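Local coordinates for protein arginyl-trna synthetase (Thermus thermophilus, PDB 1IQ0) that probably catalyses the ATP-dependent attachment of L-arginine to its cognate tRNA, releasing AMP and diphosphate, as a monomeric class I aminoacyl-tRNA synthetase, at residues 228-233 / 407-412; 435-440 / 461-466; 471-476 / 575-580. One frame throughout, in Å; residues are numbered along the deposited sequence.

Contact 1 of 3, residues 228-233 / 407-412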
loop_
_atom_site.group_PDB
_atom_site.type_symbol
_atom_site.label_atom_id
_atom_site.label_comp_id
_atom_site.label_asym_id
_atom_site.label_seq_id
_atom_site.Cartn_x
_atom_site.Cartn_y
_atom_site.Cartn_z
ATOM N N HIS A 228 -9.155 -3.051 12.299
ATOM C CA HIS A 228 -9.767 -4.294 11.857
ATOM C C HIS A 228 -10.921 -4.027 10.884
ATOM O O HIS A 228 -11.044 -4.700 9.863
ATOM C CB HIS A 228 -10.289 -5.078 13.064
ATOM C CG HIS A 228 -10.924 -6.384 12.702
ATOM N ND1 HIS A 228 -10.195 -7.472 12.267
ATOM C CD2 HIS A 228 -12.224 -6.763 12.666
ATOM C CE1 HIS A 228 -11.020 -8.463 11.977
ATOM N NE2 HIS A 228 -12.256 -8.059 12.210
ATOM N N ALA A 229 -11.757 -3.042 11.196
ATOM C CA ALA A 229 -12.893 -2.714 10.336
ATOM C C ALA A 229 -12.425 -2.156 9.000
ATOM O O ALA A 229 -13.173 -2.168 8.028
ATOM C CB ALA A 229 -13.810 -1.707 11.026
ATOM N N LEU A 230 -11.193 -1.654 8.954
ATOM C CA LEU A 230 -10.656 -1.117 7.710
ATOM C C LEU A 230 -10.008 -2.228 6.896
ATOM O O LEU A 230 -9.449 -1.985 5.836
ATOM C CB LEU A 230 -9.634 -0.017 8.000
ATOM C CG LEU A 230 -10.217 1.305 8.503
ATOM C CD1 LEU A 230 -9.084 2.247 8.892
ATOM C CD2 LEU A 230 -11.088 1.930 7.413
ATOM N N ASN A 231 -10.097 -3.447 7.414
ATOM C CA ASN A 231 -9.543 -4.640 6.777
ATOM C C ASN A 231 -8.022 -4.576 6.595
ATOM O O ASN A 231 -7.481 -5.018 5.583
ATOM C CB ASN A 231 -10.248 -4.902 5.436
ATOM C CG ASN A 231 -9.936 -6.288 4.869
ATOM O OD1 ASN A 231 -9.781 -7.263 5.613
ATOM N ND2 ASN A 231 -9.854 -6.379 3.546
ATOM N N ALA A 232 -7.345 -4.020 7.596
ATOM C CA ALA A 232 -5.883 -3.907 7.604
ATOM C C ALA A 232 -5.326 -5.124 8.348
ATOM O O ALA A 232 -5.976 -5.645 9.253
ATOM C CB ALA A 232 -5.467 -2.625 8.317
ATOM N N ARG A 233 -4.132 -5.575 7.975
ATOM C CA ARG A 233 -3.531 -6.740 8.632
ATOM C C ARG A 233 -2.221 -6.372 9.336
ATOM O O ARG A 233 -1.479 -5.521 8.860
ATOM C CB ARG A 233 -3.250 -7.849 7.608
ATOM C CG ARG A 233 -4.271 -7.954 6.479
ATOM C CD ARG A 233 -4.004 -9.148 5.551
ATOM N NE ARG A 233 -2.591 -9.322 5.211
ATOM C CZ ARG A 233 -1.801 -8.367 4.724
ATOM N NH1 ARG A 233 -2.278 -7.149 4.511
ATOM N NH2 ARG A 233 -0.526 -8.628 4.454
ATOM N N GLU A 407 -16.662 7.345 12.606
ATOM C CA GLU A 407 -17.846 8.058 12.148
ATOM C C GLU A 407 -17.931 8.000 10.629
ATOM O O GLU A 407 -19.012 7.818 10.081
ATOM C CB GLU A 407 -17.820 9.513 12.611
ATOM C CG GLU A 407 -17.946 9.667 14.116
ATOM C CD GLU A 407 -17.823 11.110 14.563
ATOM O OE1 GLU A 407 -18.695 11.927 14.191
ATOM O OE2 GLU A 407 -16.848 11.423 15.281
ATOM N N VAL A 408 -16.800 8.161 9.947
ATOM C CA VAL A 408 -16.812 8.099 8.495
ATOM C C VAL A 408 -17.285 6.708 8.091
ATOM O O VAL A 408 -18.058 6.561 7.150
ATOM C CB VAL A 408 -15.419 8.375 7.889
ATOM C CG1 VAL A 408 -15.457 8.155 6.378
ATOM C CG2 VAL A 408 -15.000 9.817 8.176
ATOM N N LEU A 409 -16.840 5.688 8.823
ATOM C CA LEU A 409 -17.249 4.324 8.531
ATOM C C LEU A 409 -18.756 4.154 8.700
ATOM O O LEU A 409 -19.427 3.613 7.816
ATOM C CB LEU A 409 -16.521 3.331 9.441
ATOM C CG LEU A 409 -15.047 3.054 9.132
ATOM C CD1 LEU A 409 -14.461 2.110 10.175
ATOM C CD2 LEU A 409 -14.929 2.447 7.743
ATOM N N GLU A 410 -19.294 4.621 9.825
ATOM C CA GLU A 410 -20.723 4.481 10.081
ATOM C C GLU A 410 -21.579 5.248 9.084
ATOM O O GLU A 410 -22.584 4.735 8.609
ATOM C CB GLU A 410 -21.072 4.931 11.503
ATOM C CG GLU A 410 -20.941 6.424 11.752
ATOM C CD GLU A 410 -21.634 6.861 13.034
ATOM O OE1 GLU A 410 -21.537 8.055 13.387
ATOM O OE2 GLU A 410 -22.281 6.010 13.686
ATOM N N GLU A 411 -21.184 6.476 8.771
ATOM C CA GLU A 411 -21.930 7.299 7.833
ATOM C C GLU A 411 -21.877 6.714 6.419
ATOM O O GLU A 411 -22.862 6.778 5.684
ATOM C CB GLU A 411 -21.381 8.727 7.843
ATOM C CG GLU A 411 -22.041 9.692 6.847
ATOM C CD GLU A 411 -23.556 9.789 7.010
ATOM O OE1 GLU A 411 -24.069 9.435 8.091
ATOM O OE2 GLU A 411 -24.234 10.233 6.056
ATOM N N ALA A 412 -20.734 6.147 6.036
ATOM C CA ALA A 412 -20.599 5.543 4.714
ATOM C C ALA A 412 -21.416 4.257 4.658
ATOM O O ALA A 412 -22.008 3.927 3.628
ATOM C CB ALA A 412 -19.138 5.244 4.412
#
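Leu-409 meets Ala-229 and Leu-230 because its side chain sets out with CG opposite the carbonyl carbon (chi1 -75°) and then runs on extended (chi2 177°), so that its two methyls fork toward the other segment. One prong, Leu-409 CD1, meets Ala-229 CB at 4.0 Å. The other, CD2 of Leu-409, lies 3.9 Å from CD2 of Leu-230. Leu-230 starts out much as Leu-409 does, but here the branch that touches is the one folded back, while CD1 continues the extended line. The two leucines cross obliquely, and the link between the segments is wholly apolar.

Each residue type fits its position. Ala-229 has a single methyl pointing toward the other helix, and against this small surface the longer leucine can span the 8.5 Å between the CA atoms of Ala-229 and Leu-409. Leu-230 is buried, Ala-229 exposed, and the contact accordingly runs from the interior to the surface. Directly behind it the helix ends in a Schellman motif: Asn-231 turns to positive phi, a conformation that asparagine tolerates better than most residues, and its backbone N hydrogen-bonds to O of His-228 at 2.9 Å.

The contact lies between parts of the class I catalytic domain that are distant in sequence. Leu-230 also rests on Leu-123 and Ile-126 of helix 120-138, which starts within the 'HIGH' region. Helix 430-448 lies against both segments, with Leu-439 packed on Asn-231, just past the end of helix 213-229, and Ile-442 on Leu-409 of helix 405-423.

Contact 2 of 3, residues 435-440 / 461-466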
loop_
_atom_site.group_PDB
_atom_site.type_symbol
_atom_site.label_atom_id
_atom_site.label_comp_id
_atom_site.label_asym_id
_atom_site.label_seq_id
_atom_site.Cartn_x
_atom_site.Cartn_y
_atom_site.Cartn_z
ATOM N N ARG A 435 -21.791 -3.206 4.362
ATOM C CA ARG A 435 -20.446 -3.117 4.936
ATOM C C ARG A 435 -19.386 -3.216 3.842
ATOM O O ARG A 435 -18.427 -2.440 3.813
ATOM C CB ARG A 435 -20.217 -4.238 5.955
ATOM C CG ARG A 435 -18.874 -4.141 6.690
ATOM C CD ARG A 435 -18.588 -5.392 7.515
ATOM N NE ARG A 435 -18.278 -6.546 6.673
ATOM C CZ ARG A 435 -17.153 -6.683 5.977
ATOM N NH1 ARG A 435 -16.219 -5.740 6.024
ATOM N NH2 ARG A 435 -16.965 -7.758 5.220
ATOM N N MET A 436 -19.564 -4.176 2.940
ATOM C CA MET A 436 -18.619 -4.388 1.855
ATOM C C MET A 436 -18.531 -3.190 0.933
ATOM O O MET A 436 -17.438 -2.798 0.519
ATOM C CB MET A 436 -19.002 -5.628 1.047
ATOM C CG MET A 436 -18.835 -6.919 1.816
ATOM S SD MET A 436 -18.935 -8.379 0.768
ATOM C CE MET A 436 -18.751 -9.673 2.008
ATOM N N VAL A 437 -19.683 -2.610 0.605
ATOM C CA VAL A 437 -19.719 -1.452 -0.277
ATOM C C VAL A 437 -19.068 -0.227 0.368
ATOM O O VAL A 437 -18.305 0.489 -0.282
ATOM C CB VAL A 437 -21.171 -1.119 -0.682
ATOM C CG1 VAL A 437 -21.208 0.130 -1.538
ATOM C CG2 VAL A 437 -21.766 -2.296 -1.443
ATOM N N ALA A 438 -19.365 0.011 1.644
ATOM C CA ALA A 438 -18.790 1.148 2.358
ATOM C C ALA A 438 -17.273 0.981 2.467
ATOM O O ALA A 438 -16.520 1.929 2.245
ATOM C CB ALA A 438 -19.407 1.265 3.749
ATOM N N LEU A 439 -16.837 -0.232 2.805
ATOM C CA LEU A 439 -15.414 -0.539 2.938
ATOM C C LEU A 439 -14.703 -0.375 1.598
ATOM O O LEU A 439 -13.581 0.140 1.533
ATOM C CB LEU A 439 -15.220 -1.977 3.442
ATOM C CG LEU A 439 -13.770 -2.454 3.590
ATOM C CD1 LEU A 439 -13.045 -1.584 4.610
ATOM C CD2 LEU A 439 -13.747 -3.910 4.021
ATOM N N GLY A 440 -15.366 -0.824 0.533
ATOM C CA GLY A 440 -14.801 -0.725 -0.803
ATOM C C GLY A 440 -14.673 0.715 -1.256
ATOM O O GLY A 440 -13.697 1.093 -1.909
ATOM N N GLU A 461 -20.009 10.797 -3.861
ATOM C CA GLU A 461 -19.077 10.610 -4.961
ATOM C C GLU A 461 -18.310 9.282 -4.836
ATOM O O GLU A 461 -18.202 8.526 -5.803
ATOM C CB GLU A 461 -18.107 11.792 -4.976
ATOM C CG GLU A 461 -17.036 11.753 -6.039
ATOM C CD GLU A 461 -16.112 12.950 -5.943
ATOM O OE1 GLU A 461 -15.488 13.132 -4.879
ATOM O OE2 GLU A 461 -16.013 13.713 -6.925
ATOM N N ALA A 462 -17.801 8.996 -3.637
ATOM C CA ALA A 462 -17.025 7.775 -3.387
ATOM C C ALA A 462 -17.868 6.511 -3.410
ATOM O O ALA A 462 -17.383 5.438 -3.777
ATOM C CB ALA A 462 -16.305 7.881 -2.040
ATOM N N LEU A 463 -19.130 6.643 -3.010
ATOM C CA LEU A 463 -20.040 5.508 -2.968
ATOM C C LEU A 463 -20.700 5.143 -4.297
ATOM O O LEU A 463 -21.136 4.008 -4.473
ATOM C CB LEU A 463 -21.137 5.767 -1.942
ATOM C CG LEU A 463 -20.794 5.607 -0.467
ATOM C CD1 LEU A 463 -21.894 6.245 0.354
ATOM C CD2 LEU A 463 -20.636 4.128 -0.125
ATOM N N SER A 464 -20.766 6.095 -5.224
ATOM C CA SER A 464 -21.425 5.889 -6.517
ATOM C C SER A 464 -21.005 4.682 -7.353
ATOM O O SER A 464 -19.826 4.496 -7.656
ATOM C CB SER A 464 -21.288 7.141 -7.382
ATOM O OG SER A 464 -21.923 6.945 -8.634
ATOM N N PHE A 465 -21.991 3.881 -7.749
ATOM C CA PHE A 465 -21.739 2.700 -8.570
ATOM C C PHE A 465 -21.409 3.092 -10.003
ATOM O O PHE A 465 -21.031 2.246 -10.810
ATOM C CB PHE A 465 -22.959 1.775 -8.566
ATOM C CG PHE A 465 -23.139 1.011 -7.288
ATOM C CD1 PHE A 465 -23.282 1.677 -6.076
ATOM C CD2 PHE A 465 -23.162 -0.377 -7.293
ATOM C CE1 PHE A 465 -23.444 0.969 -4.888
ATOM C CE2 PHE A 465 -23.324 -1.094 -6.111
ATOM C CZ PHE A 465 -23.465 -0.420 -4.907
ATOM N N GLU A 466 -21.538 4.379 -10.313
ATOM C CA GLU A 466 -21.262 4.865 -11.661
ATOM C C GLU A 466 -19.930 5.591 -11.875
ATOM O O GLU A 466 -19.473 5.698 -13.013
ATOM C CB GLU A 466 -22.405 5.774 -12.134
ATOM C CG GLU A 466 -23.692 5.039 -12.507
ATOM C CD GLU A 466 -24.405 4.422 -11.311
ATOM O OE1 GLU A 466 -24.756 5.170 -10.373
ATOM O OE2 GLU A 466 -24.624 3.190 -11.314
#
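The succession of strand 380-390, helices 405-423 and 430-448, strand 455-457 and helix 459-463 is consistent with the stem-contact fold of class I synthetases; within it the buried residues Val-437, Ala-438, Leu-463 and Phe-465 pack together where helix 430-448 meets the end of helix 459-463. Val-437 CG1 is central. With this methyl opposite the backbone N (chi1 177°), it lies 4.1 Å from Phe-465 CZ and equally near CE1, approaching the ring obliquely; the two side chains cross at about a right angle. The same CG1 lies 4.3 Å from CD2 of Leu-463. That leucine methyl also comes within 4.3 Å of Ala-438 CA, touching the helix backbone itself, since the methyl of Ala-438 points away.

A branched valine offers a compact methyl to two larger partners, and the broad, flat ring of Phe-465 gives that methyl a large apolar surface. Leu-463 closes helix 459-463, and Ser-464 leaves it in an ST turn, its OG accepting from the backbone N of Glu-466 at 3.1 Å.

Helix 405-423 adds Ala-412 and Thr-413 against Ala-438, Arg-415 against Leu-463 and Ile-419 against Phe-465, while Pro-471 of helix 470-487 packs on both Val-437 and Phe-465.

Contact 3 of 3, residues 471-476 / 575-580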
loop_
_atom_site.group_PDB
_atom_site.type_symbol
_atom_site.label_atom_id
_atom_site.label_comp_id
_atom_site.label_asym_id
_atom_site.label_seq_id
_atom_site.Cartn_x
_atom_site.Cartn_y
_atom_site.Cartn_z
ATOM N N PRO A 471 -17.008 0.807 -5.386
ATOM C CA PRO A 471 -18.286 0.148 -5.689
ATOM C C PRO A 471 -18.454 -0.117 -7.194
ATOM O O PRO A 471 -19.047 -1.118 -7.586
ATOM C CB PRO A 471 -19.313 1.133 -5.142
ATOM C CG PRO A 471 -18.599 1.692 -3.931
ATOM C CD PRO A 471 -17.211 1.963 -4.492
ATOM N N TYR A 472 -17.924 0.780 -8.026
ATOM C CA TYR A 472 -17.980 0.622 -9.482
ATOM C C TYR A 472 -17.297 -0.689 -9.864
ATOM O O TYR A 472 -17.873 -1.512 -10.576
ATOM C CB TYR A 472 -17.262 1.785 -10.177
ATOM C CG TYR A 472 -17.168 1.677 -11.692
ATOM C CD1 TYR A 472 -18.287 1.890 -12.508
ATOM C CD2 TYR A 472 -15.953 1.386 -12.310
ATOM C CE1 TYR A 472 -18.188 1.819 -13.894
ATOM C CE2 TYR A 472 -15.843 1.312 -13.688
ATOM C CZ TYR A 472 -16.958 1.529 -14.478
ATOM O OH TYR A 472 -16.831 1.465 -15.850
ATOM N N VAL A 473 -16.073 -0.884 -9.379
ATOM C CA VAL A 473 -15.332 -2.106 -9.678
ATOM C C VAL A 473 -16.030 -3.316 -9.057
ATOM O O VAL A 473 -16.097 -4.389 -9.669
ATOM C CB VAL A 473 -13.878 -2.032 -9.152
ATOM C CG1 VAL A 473 -13.112 -3.293 -9.547
ATOM C CG2 VAL A 473 -13.187 -0.782 -9.701
ATOM N N GLN A 474 -16.557 -3.151 -7.844
ATOM C CA GLN A 474 -17.251 -4.256 -7.188
ATOM C C GLN A 474 -18.471 -4.680 -8.012
ATOM O O GLN A 474 -18.741 -5.870 -8.170
ATOM C CB GLN A 474 -17.698 -3.859 -5.776
ATOM C CG GLN A 474 -16.568 -3.656 -4.757
ATOM C CD GLN A 474 -17.101 -3.256 -3.385
ATOM O OE1 GLN A 474 -17.891 -2.318 -3.265
ATOM N NE2 GLN A 474 -16.672 -3.966 -2.347
ATOM N N TYR A 475 -19.197 -3.702 -8.547
ATOM C CA TYR A 475 -20.389 -3.986 -9.342
ATOM C C TYR A 475 -20.044 -4.762 -10.619
ATOM O O TYR A 475 -20.776 -5.663 -11.024
ATOM C CB TYR A 475 -21.109 -2.686 -9.709
ATOM C CG TYR A 475 -22.459 -2.926 -10.340
ATOM C CD1 TYR A 475 -23.519 -3.436 -9.587
ATOM C CD2 TYR A 475 -22.668 -2.689 -11.699
ATOM C CE1 TYR A 475 -24.753 -3.706 -10.171
ATOM C CE2 TYR A 475 -23.899 -2.959 -12.295
ATOM C CZ TYR A 475 -24.937 -3.467 -11.526
ATOM O OH TYR A 475 -26.153 -3.742 -12.110
ATOM N N ALA A 476 -18.932 -4.407 -11.250
ATOM C CA ALA A 476 -18.497 -5.097 -12.456
ATOM C C ALA A 476 -18.205 -6.556 -12.102
ATOM O O ALA A 476 -18.493 -7.464 -12.882
ATOM C CB ALA A 476 -17.244 -4.422 -13.031
ATOM N N ARG A 575 -12.462 -13.295 -11.851
ATOM C CA ARG A 575 -11.359 -13.713 -11.000
ATOM C C ARG A 575 -10.309 -12.602 -10.893
ATOM O O ARG A 575 -9.765 -12.360 -9.822
ATOM C CB ARG A 575 -10.709 -14.982 -11.552
ATOM C CG ARG A 575 -11.503 -16.253 -11.306
ATOM C CD ARG A 575 -10.819 -17.428 -11.981
ATOM N NE ARG A 575 -11.469 -18.701 -11.682
ATOM C CZ ARG A 575 -11.068 -19.870 -12.172
ATOM N NH1 ARG A 575 -10.021 -19.924 -12.988
ATOM N NH2 ARG A 575 -11.706 -20.985 -11.841
ATOM N N THR A 576 -10.039 -11.923 -12.002
ATOM C CA THR A 576 -9.051 -10.847 -12.001
ATOM C C THR A 576 -9.518 -9.660 -11.156
ATOM O O THR A 576 -8.725 -9.056 -10.431
ATOM C CB THR A 576 -8.748 -10.377 -13.439
ATOM O OG1 THR A 576 -8.186 -11.470 -14.176
ATOM C CG2 THR A 576 -7.760 -9.216 -13.434
ATOM N N LEU A 577 -10.801 -9.323 -11.247
ATOM C CA LEU A 577 -11.317 -8.222 -10.449
ATOM C C LEU A 577 -11.351 -8.603 -8.965
ATOM O O LEU A 577 -11.043 -7.777 -8.105
ATOM C CB LEU A 577 -12.712 -7.822 -10.920
ATOM C CG LEU A 577 -12.778 -7.153 -12.291
ATOM C CD1 LEU A 577 -14.214 -6.750 -12.572
ATOM C CD2 LEU A 577 -11.853 -5.918 -12.320
ATOM N N ALA A 578 -11.712 -9.854 -8.669
ATOM C CA ALA A 578 -11.773 -10.325 -7.282
ATOM C C ALA A 578 -10.385 -10.299 -6.648
ATOM O O ALA A 578 -10.215 -9.829 -5.528
ATOM C CB ALA A 578 -12.348 -11.756 -7.219
ATOM N N THR A 579 -9.398 -10.812 -7.377
ATOM C CA THR A 579 -8.019 -10.842 -6.901
ATOM C C THR A 579 -7.472 -9.422 -6.750
ATOM O O THR A 579 -6.903 -9.078 -5.716
ATOM C CB THR A 579 -7.133 -11.653 -7.869
ATOM O OG1 THR A 579 -7.551 -13.023 -7.836
ATOM C CG2 THR A 579 -5.652 -11.568 -7.469
ATOM N N GLY A 580 -7.656 -8.598 -7.780
ATOM C CA GLY A 580 -7.188 -7.222 -7.723
ATOM C C GLY A 580 -7.798 -6.467 -6.550
ATOM O O GLY A 580 -7.095 -5.811 -5.786
#
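CD1 of Leu-577 sits over one face of the Ala-476 carbonyl group, 4.0 Å from its C atom, and this backbone group is the flat surface that the contact uses. The planar side chains of helix 470-487 in this region serve other surfaces. Gln-474 and Tyr-475 start away from helix 562-583, and the ring of Tyr-472 packs on Ala-536, its OH hydrogen-bonded to Asn-540 ND2. The amide of Gln-474 gives NE2 to two backbone acceptors, Met-436 O and Pro-587 O, a use suited to a buried polar group.

Across the contact, Leu-577 does most of the work. Its CG stands opposite the carbonyl carbon (chi1 -69°), and the two methyls that follow divide between two residues of the other helix: CD1 reaches Ala-476 CB at 3.8 Å, while CD2 lies 4.0 Å from CG1 of Val-473. Val-473 and Leu-577 meet at a slant, both directed toward each other from CA atoms 7.4 Å apart. Valine supplies a methyl without great length, and alanine presents a low surface on which the leucine tip can rest close to the main chain. All three residues are buried, and none brings a polar side-chain atom into the interface.

Both helices belong to the DALR anticodon-binding domain, an all-helical bundle in this family. Helix 525-544 packs alongside, its Leu-535 on Leu-577 and Thr-576 and its Trp-539 on Ala-476; helix 512-522 brings Phe-512 to Thr-576 and Thr-579, and Val-437 and Ala-441 of helix 430-448 pack on Pro-471.

Overall arrangement
The three contacts follow one another along the chain, each closing before the next opens, and step from the catalytic domain into the anticodon-binding domain. Centres of contacts 1 and 2 lie about 12 Å apart, as do those of contacts 2 and 3, whereas contacts 1 and 3 are about 19 Å apart and do not touch. Helices 405-423 and 430-448, consecutive in sequence, tie contact 1 to contact 2, with Leu-439 resting against the helix end at 229-231. Helix 470-487 follows helix 459-463; contacts 2 and 3 touch through Leu-463 O against Pro-471 and a probable hydrogen bond between Met-436 O and Gln-474 NE2. Contact 2, touching both others, lies where the catalytic and anticodon-binding parts probably meet.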